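Local coordinates for beta-N-acetylhexosaminidase (Bacteroides fragilis, PDB 4PYS), which probably hydrolyses terminal beta-linked N-acetylhexosamine residues from glycans, as a glycoside hydrolase of family 20, at residues H167-L172 / E223-G228; R81-P86 / C121-D126. All blocks are in the same frame, centred on the assembly; numbering follows the deposited sequence.

Interaction 1: H167-L172 / E223-G228; sequences HLTEGL and EIDMPG
With its carboxylate nearly upright to the ring it binds, Glu223 OE1 accepts a hydrogen bond from His167 ND1 at 2.7 Å, the two planes standing 83° apart. The acceptor lies in the ring plane, yet the N-H meets the carboxylate from above, 70° out of its plane. An extended Glu223 chain, its CG anti to the backbone N (chi1 -178°), carries the oxygen to the ring edge. On the far side of the ring, His167 NE2 donates to Glu170 OE2 over 2.6 Å, through the anti lone pair of that oxygen, so the imidazole is held through both nitrogens and its rotation is fixed. Glu223 OE2 and Asp225 OD1 approach to 2.5 Å.

Beyond the ring, Asp225 N donates to Thr169 OG1 at 2.9 Å, and one water links that hydroxyl to Asp225 O. A second water joins Thr169 N to Glu223 O, where the parallel strands part after the His167-Glu223 bridge. His165 and Trp341 also grip Glu223, while His229 holds Glu170. The C-terminal end of a TIM barrel carries the active site, so this polar network probably lines or backs the substrate pocket, consistent with a glycerol bound near Asp225. The contact lies at that end of strands 163-170 and 219-223, with strand 132-138 beside His167 and helix 316-333 packed against Met226 and Pro227.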
ATOM      1  N   HIS A 167       3.992   7.082  -1.839  1.00 20.90           N
ATOM      2  CA  HIS A 167       5.352   7.605  -1.804  1.00 21.09           C
ATOM      3  C   HIS A 167       5.297   8.942  -2.529  1.00 23.50           C
ATOM      4  O   HIS A 167       5.311   8.986  -3.759  1.00 26.28           O
ATOM      5  CB  HIS A 167       6.296   6.612  -2.506  1.00 23.46           C
ATOM      6  CG  HIS A 167       7.750   6.973  -2.422  1.00 25.55           C
ATOM      7  ND1 HIS A 167       8.553   6.610  -1.361  1.00 26.01           N
ATOM      8  CD2 HIS A 167       8.552   7.643  -3.285  1.00 27.68           C
ATOM      9  CE1 HIS A 167       9.780   7.060  -1.562  1.00 26.97           C
ATOM     10  NE2 HIS A 167       9.806   7.692  -2.724  1.00 28.95           N
ATOM     11  N   LEU A 168       5.218  10.025  -1.756  1.00 24.13           N
ATOM     12  CA  LEU A 168       4.853  11.345  -2.263  1.00 21.90           C
ATOM     13  C   LEU A 168       6.015  12.291  -2.509  1.00 25.94           C
ATOM     14  O   LEU A 168       5.835  13.335  -3.133  1.00 31.57           O
ATOM     15  CB  LEU A 168       3.902  12.032  -1.270  1.00 24.37           C
ATOM     16  CG  LEU A 168       2.471  11.513  -1.292  1.00 27.84           C
ATOM     17  CD1 LEU A 168       1.803  11.775   0.062  1.00 31.12           C
ATOM     18  CD2 LEU A 168       1.710  12.203  -2.402  1.00 28.70           C
ATOM     19  N   THR A 169       7.198  11.964  -1.996  1.00 24.95           N
ATOM     20  CA  THR A 169       8.321  12.889  -2.115  1.00 27.90           C
ATOM     21  C   THR A 169       9.555  12.145  -2.561  1.00 31.34           C
ATOM     22  O   THR A 169       9.815  11.029  -2.114  1.00 30.82           O
ATOM     23  CB  THR A 169       8.639  13.598  -0.781  1.00 35.44           C
ATOM     24  OG1 THR A 169       9.208  12.650   0.134  1.00 37.74           O
ATOM     25  CG2 THR A 169       7.371  14.208  -0.179  1.00 31.41           C
ATOM     26  N   GLU A 170      10.307  12.777  -3.450  1.00 32.41           N
ATOM     27  CA  GLU A 170      11.504  12.186  -4.030  1.00 30.65           C
ATOM     28  C   GLU A 170      12.381  13.331  -4.480  1.00 37.36           C
ATOM     29  O   GLU A 170      11.923  14.482  -4.528  1.00 34.14           O
ATOM     30  CB  GLU A 170      11.138  11.354  -5.257  1.00 31.83           C
ATOM     31  CG  GLU A 170      10.924   9.885  -4.963  1.00 35.12           C
ATOM     32  CD  GLU A 170      12.199   9.224  -4.494  1.00 43.21           C
ATOM     33  OE1 GLU A 170      13.281   9.718  -4.874  1.00 43.98           O
ATOM     34  OE2 GLU A 170      12.122   8.225  -3.742  1.00 34.50           O
ATOM     35  N   GLY A 171      13.630  13.031  -4.829  1.00 36.83           N
ATOM     36  CA  GLY A 171      14.516  14.053  -5.369  1.00 35.49           C
ATOM     37  C   GLY A 171      13.915  14.653  -6.634  1.00 42.02           C
ATOM     38  O   GLY A 171      14.065  15.840  -6.906  1.00 42.94           O
ATOM     39  N   LEU A 172      13.200  13.818  -7.384  1.00 40.01           N
ATOM     40  CA  LEU A 172      12.622  14.216  -8.663  1.00 41.29           C
ATOM     41  C   LEU A 172      11.237  14.826  -8.547  1.00 39.88           C
ATOM     42  O   LEU A 172      10.621  15.144  -9.564  1.00 36.68           O
ATOM     43  CB  LEU A 172      12.519  13.004  -9.588  1.00 44.97           C
ATOM     44  CG  LEU A 172      13.705  12.720 -10.498  1.00 50.34           C
ATOM     45  CD1 LEU A 172      13.555  11.348 -11.138  1.00 48.69           C
ATOM     46  CD2 LEU A 172      13.820  13.807 -11.550  1.00 50.67           C
ATOM     47  N   GLU A 223       4.218   8.787   2.707  1.00 23.94           N
ATOM     48  CA  GLU A 223       5.658   8.758   2.982  1.00 24.52           C
ATOM     49  C   GLU A 223       6.279  10.119   2.659  1.00 24.71           C
ATOM     50  O   GLU A 223       6.221  10.586   1.521  1.00 27.04           O
ATOM     51  CB  GLU A 223       6.371   7.674   2.182  1.00 24.33           C
ATOM     52  CG  GLU A 223       7.875   7.583   2.495  1.00 26.01           C
ATOM     53  CD  GLU A 223       8.591   6.511   1.700  1.00 28.79           C
ATOM     54  OE1 GLU A 223       7.920   5.633   1.108  1.00 29.20           O
ATOM     55  OE2 GLU A 223       9.840   6.524   1.661  1.00 29.26           O
ATOM     56  N   ILE A 224       6.859  10.737   3.677  1.00 25.36           N
ATOM     57  CA  ILE A 224       7.595  11.982   3.511  1.00 27.35           C
ATOM     58  C   ILE A 224       9.050  11.633   3.769  1.00 29.56           C
ATOM     59  O   ILE A 224       9.440  11.393   4.914  1.00 28.71           O
ATOM     60  CB  ILE A 224       7.153  13.035   4.528  1.00 34.39           C
ATOM     61  CG1 ILE A 224       5.623  13.099   4.609  1.00 33.34           C
ATOM     62  CG2 ILE A 224       7.748  14.406   4.170  1.00 33.56           C
ATOM     63  CD1 ILE A 224       4.960  13.532   3.302  1.00 31.42           C
ATOM     64  N   ASP A 225       9.851  11.600   2.710  1.00 29.66           N
ATOM     65  CA  ASP A 225      11.237  11.162   2.822  1.00 33.47           C
ATOM     66  C   ASP A 225      12.157  12.193   3.447  1.00 41.58           C
ATOM     67  O   ASP A 225      12.192  13.351   3.036  1.00 39.29           O
ATOM     68  CB  ASP A 225      11.779  10.739   1.461  1.00 37.70           C
ATOM     69  CG  ASP A 225      11.594   9.281   1.226  1.00 38.74           C
ATOM     70  OD1 ASP A 225      10.986   8.667   2.119  1.00 39.80           O
ATOM     71  OD2 ASP A 225      12.039   8.750   0.189  1.00 43.93           O
HETATM   72  N   MSE A 226      12.904  11.744   4.445  1.00 36.49           N
HETATM   73  CA  MSE A 226      13.880  12.579   5.113  1.00 37.96           C
HETATM   74  C   MSE A 226      14.890  11.619   5.739  1.00 43.52           C
HETATM   75  O   MSE A 226      14.522  10.506   6.133  1.00 46.13           O
HETATM   76  CB  MSE A 226      13.194  13.453   6.168  1.00 37.00           C
HETATM   77  CG  MSE A 226      12.300  12.680   7.124  1.00 38.90           C
HETATM   78 SE   MSE A 226      11.301  13.862   8.315  0.47 33.63          SE
HETATM   79  CE  MSE A 226      10.000  14.534   7.019  1.00 38.19           C
ATOM     80  N   PRO A 227      16.169  12.024   5.808  1.00 43.80           N
ATOM     81  CA  PRO A 227      16.689  13.326   5.368  1.00 43.92           C
ATOM     82  C   PRO A 227      17.066  13.330   3.890  1.00 45.14           C
ATOM     83  O   PRO A 227      17.322  14.399   3.331  1.00 48.94           O
ATOM     84  CB  PRO A 227      17.946  13.490   6.220  1.00 47.78           C
ATOM     85  CG  PRO A 227      18.447  12.088   6.388  1.00 50.28           C
ATOM     86  CD  PRO A 227      17.219  11.198   6.430  1.00 46.43           C
ATOM     87  N   GLY A 228      17.094  12.153   3.269  1.00 45.05           N
ATOM     88  CA  GLY A 228      17.470  12.035   1.869  1.00 46.71           C
ATOM     89  C   GLY A 228      16.281  12.254   0.953  1.00 45.54           C
ATOM     90  O   GLY A 228      15.191  12.578   1.426  1.00 42.42           O
TER
HETATM   91  O   HOH W   1       8.129   9.588  -0.388  1.00 31.48           O
HETATM   92  O   HOH W   2      11.747  14.141   0.482  1.00 43.35           O

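Interaction 2: R81-P86 / C121-D126; sequences RIRVTP and CVEITD
Arg81, Glu123 and Thr125 send their side chains from one face of an antiparallel strand pair, running alongside one another and pointing the same way. Arg81 leaves the backbone with CG anti to N (chi1 -179°), stays extended through CD, then bends at chi3. The extended part puts Arg81 CD 3.7 Å from Glu123 OE2. After the bend, Arg81 NE is still 4.0 Å from Glu123 OE2, beyond a salt bridge, and the guanidinium and carboxylate planes stand 86° apart. A water mediates instead: it accepts from Arg81 NE in the guanidinium plane, donates to Glu123 OE2, and lies 2.6 Å from Thr125 OG1.

Directly across from Glu123, Arg83 also runs alongside, but here the touch is aliphatic, Arg83 CG against Glu123 CG at 3.7 Å. Its guanidinium continues to Glu92, which Arg81 also engages along with Asp72.

The opposite face carries Ile82, Val84, Val122 and Ile124. Val84 and Val122 pass at a slant, CG2 of the first meeting CG1 of the second at 4.0 Å; helix 96-109 packs on Ile82 and Val122. Past the end of strand 80-84, Cys121 SG lies 3.6 Å from Pro86 CD.

Between the faces, the hydrogen-bonded pairs Ile82-Ile124 and Val84-Val122 each exchange two backbone bonds; Val122 N to Val84 O is the longest at 3.1 Å. Arg81 and Arg83 therefore face Thr125 and Glu123 as non-hydrogen-bonded pairs, where CA-H...O contacts supplement the ladder. The chemistry implies a two-sided sheet: its apolar face is buried, partly under helix 96-109 and partly against residues near the start of the chain, whereas the charged face relies on water bridging and on arginines whose ionic partners sit on neighbouring parts of the chain.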
ATOM      1  N   ARG A  81     -18.547 -13.427   7.236  1.00 18.85           N
ATOM      2  CA  ARG A  81     -19.186 -14.662   6.814  1.00 20.65           C
ATOM      3  C   ARG A  81     -20.288 -14.270   5.845  1.00 26.54           C
ATOM      4  O   ARG A  81     -21.001 -13.282   6.067  1.00 27.04           O
ATOM      5  CB  ARG A  81     -19.770 -15.407   8.021  1.00 25.90           C
ATOM      6  CG  ARG A  81     -20.447 -16.733   7.677  1.00 26.13           C
ATOM      7  CD  ARG A  81     -21.101 -17.362   8.910  1.00 25.52           C
ATOM      8  NE  ARG A  81     -20.134 -17.611   9.981  1.00 29.09           N
ATOM      9  CZ  ARG A  81     -19.997 -16.845  11.061  1.00 31.31           C
ATOM     10  NH1 ARG A  81     -20.777 -15.783  11.235  1.00 28.96           N
ATOM     11  NH2 ARG A  81     -19.080 -17.137  11.976  1.00 33.53           N
ATOM     12  N   ILE A  82     -20.401 -15.022   4.756  1.00 20.40           N
ATOM     13  CA  ILE A  82     -21.490 -14.827   3.804  1.00 19.46           C
ATOM     14  C   ILE A  82     -22.263 -16.123   3.722  1.00 21.13           C
ATOM     15  O   ILE A  82     -21.659 -17.175   3.518  1.00 24.43           O
ATOM     16  CB  ILE A  82     -20.965 -14.515   2.393  1.00 20.57           C
ATOM     17  CG1 ILE A  82     -20.211 -13.176   2.354  1.00 19.87           C
ATOM     18  CG2 ILE A  82     -22.120 -14.478   1.397  1.00 23.45           C
ATOM     19  CD1 ILE A  82     -19.522 -12.890   1.001  1.00 20.99           C
ATOM     20  N   ARG A  83     -23.583 -16.068   3.895  1.00 23.18           N
ATOM     21  CA  ARG A  83     -24.426 -17.227   3.611  1.00 24.16           C
ATOM     22  C   ARG A  83     -25.410 -16.840   2.532  1.00 25.90           C
ATOM     23  O   ARG A  83     -26.218 -15.928   2.725  1.00 27.43           O
ATOM     24  CB  ARG A  83     -25.182 -17.700   4.855  1.00 25.37           C
ATOM     25  CG  ARG A  83     -24.313 -18.411   5.872  1.00 30.40           C
ATOM     26  CD  ARG A  83     -25.096 -18.677   7.153  1.00 41.16           C
ATOM     27  NE  ARG A  83     -25.166 -17.474   7.980  1.00 34.21           N
ATOM     28  CZ  ARG A  83     -26.053 -17.300   8.952  1.00 42.34           C
ATOM     29  NH1 ARG A  83     -26.951 -18.247   9.201  1.00 39.37           N
ATOM     30  NH2 ARG A  83     -26.048 -16.179   9.665  1.00 39.56           N
ATOM     31  N   VAL A  84     -25.321 -17.511   1.388  1.00 27.91           N
ATOM     32  CA  VAL A  84     -26.310 -17.352   0.326  1.00 24.98           C
ATOM     33  C   VAL A  84     -27.219 -18.569   0.354  1.00 30.15           C
ATOM     34  O   VAL A  84     -26.742 -19.696   0.206  1.00 29.39           O
ATOM     35  CB  VAL A  84     -25.638 -17.251  -1.064  1.00 25.10           C
ATOM     36  CG1 VAL A  84     -26.693 -17.163  -2.169  1.00 30.78           C
ATOM     37  CG2 VAL A  84     -24.704 -16.051  -1.127  1.00 24.68           C
ATOM     38  N   THR A  85     -28.518 -18.347   0.571  1.00 29.56           N
ATOM     39  CA  THR A  85     -29.510 -19.416   0.531  1.00 32.15           C
ATOM     40  C   THR A  85     -30.431 -19.128  -0.651  1.00 36.29           C
ATOM     41  O   THR A  85     -30.312 -18.066  -1.269  1.00 34.02           O
ATOM     42  CB  THR A  85     -30.331 -19.479   1.843  1.00 36.51           C
ATOM     43  OG1 THR A  85     -31.259 -18.386   1.893  1.00 39.28           O
ATOM     44  CG2 THR A  85     -29.424 -19.436   3.056  1.00 38.85           C
ATOM     45  N   PRO A  86     -31.332 -20.071  -0.999  1.00 41.35           N
ATOM     46  CA  PRO A  86     -32.272 -19.761  -2.083  1.00 42.88           C
ATOM     47  C   PRO A  86     -33.233 -18.611  -1.759  1.00 40.74           C
ATOM     48  O   PRO A  86     -33.916 -18.135  -2.661  1.00 46.05           O
ATOM     49  CB  PRO A  86     -33.061 -21.066  -2.244  1.00 45.33           C
ATOM     50  CG  PRO A  86     -32.122 -22.128  -1.784  1.00 46.48           C
ATOM     51  CD  PRO A  86     -31.339 -21.507  -0.659  1.00 45.73           C
ATOM     52  N   CYS A 121     -25.613 -20.773  -4.147  1.00 29.23           N
ATOM     53  CA  CYS A 121     -25.715 -20.920  -2.701  1.00 32.88           C
ATOM     54  C   CYS A 121     -24.382 -21.377  -2.119  1.00 34.89           C
ATOM     55  O   CYS A 121     -23.654 -22.161  -2.739  1.00 30.80           O
ATOM     56  CB  CYS A 121     -26.850 -21.875  -2.338  1.00 37.19           C
ATOM     57  SG  CYS A 121     -28.463 -21.226  -2.834  1.00 40.10           S
ATOM     58  N   VAL A 122     -24.054 -20.867  -0.937  1.00 29.88           N
ATOM     59  CA  VAL A 122     -22.712 -21.041  -0.394  1.00 30.94           C
ATOM     60  C   VAL A 122     -22.655 -20.536   1.040  1.00 29.70           C
ATOM     61  O   VAL A 122     -23.481 -19.720   1.457  1.00 28.31           O
ATOM     62  CB  VAL A 122     -21.677 -20.262  -1.252  1.00 27.78           C
ATOM     63  CG1 VAL A 122     -21.790 -18.759  -1.011  1.00 24.02           C
ATOM     64  CG2 VAL A 122     -20.253 -20.731  -0.968  1.00 30.07           C
ATOM     65  N   GLU A 123     -21.705 -21.053   1.809  1.00 26.46           N
ATOM     66  CA  GLU A 123     -21.279 -20.375   3.022  1.00 24.16           C
ATOM     67  C   GLU A 123     -19.782 -20.120   2.928  1.00 25.86           C
ATOM     68  O   GLU A 123     -18.991 -21.046   2.727  1.00 27.29           O
ATOM     69  CB  GLU A 123     -21.618 -21.191   4.274  1.00 31.18           C
ATOM     70  CG  GLU A 123     -21.218 -20.491   5.568  1.00 33.11           C
ATOM     71  CD  GLU A 123     -21.790 -21.168   6.806  1.00 46.50           C
ATOM     72  OE1 GLU A 123     -22.735 -21.975   6.675  1.00 49.82           O
ATOM     73  OE2 GLU A 123     -21.286 -20.882   7.909  1.00 45.86           O
ATOM     74  N   ILE A 124     -19.406 -18.854   3.042  1.00 22.69           N
ATOM     75  CA  ILE A 124     -18.009 -18.448   2.986  1.00 20.51           C
ATOM     76  C   ILE A 124     -17.655 -17.846   4.335  1.00 24.52           C
ATOM     77  O   ILE A 124     -18.379 -16.981   4.834  1.00 23.90           O
ATOM     78  CB  ILE A 124     -17.813 -17.374   1.910  1.00 21.05           C
ATOM     79  CG1 ILE A 124     -18.164 -17.931   0.530  1.00 22.92           C
ATOM     80  CG2 ILE A 124     -16.377 -16.865   1.916  1.00 21.35           C
ATOM     81  CD1 ILE A 124     -18.318 -16.844  -0.531  1.00 24.85           C
ATOM     82  N   THR A 125     -16.567 -18.326   4.935  1.00 22.82           N
ATOM     83  CA  THR A 125     -16.068 -17.774   6.189  1.00 22.17           C
ATOM     84  C   THR A 125     -14.626 -17.397   5.936  1.00 20.78           C
ATOM     85  O   THR A 125     -13.845 -18.229   5.445  1.00 20.98           O
ATOM     86  CB  THR A 125     -16.120 -18.816   7.320  1.00 28.51           C
ATOM     87  OG1 THR A 125     -17.434 -19.394   7.371  1.00 28.68           O
ATOM     88  CG2 THR A 125     -15.811 -18.154   8.652  1.00 27.80           C
ATOM     89  N   ASP A 126     -14.251 -16.161   6.254  1.00 20.21           N
ATOM     90  CA  ASP A 126     -13.001 -15.646   5.690  1.00 19.02           C
ATOM     91  C   ASP A 126     -12.404 -14.546   6.582  1.00 21.77           C
ATOM     92  O   ASP A 126     -13.129 -13.775   7.216  1.00 23.02           O
ATOM     93  CB  ASP A 126     -13.295 -15.111   4.278  1.00 17.24           C
ATOM     94  CG  ASP A 126     -12.059 -14.979   3.421  1.00 18.65           C
ATOM     95  OD1 ASP A 126     -11.020 -15.608   3.754  1.00 18.95           O
ATOM     96  OD2 ASP A 126     -12.150 -14.266   2.385  1.00 19.37           O
TER
HETATM   97  O   HOH W   3     -18.736 -20.222   9.414  1.00 39.24           O

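In the fold
Strand pairing plays unequal parts in the two contacts: one bridge in interaction 1, a four-pair ladder in interaction 2. Interaction 1 is wholly buried, at the end of parallel barrel strands in the catalytic domain, and its weight falls on polar side chains and two bridging waters. Interaction 2 is partly buried, within the mixed sheet of the family 20 domain 2 region, where an antiparallel backbone ladder does most of the joining and only one face is apolar. They share no strand or sheet. The centres of interaction 1 and interaction 2 lie about 45 Å apart, on opposite sides of the chain's centre. Acidic groups crowd in the first; in the second, charge is spread across a partly exposed face.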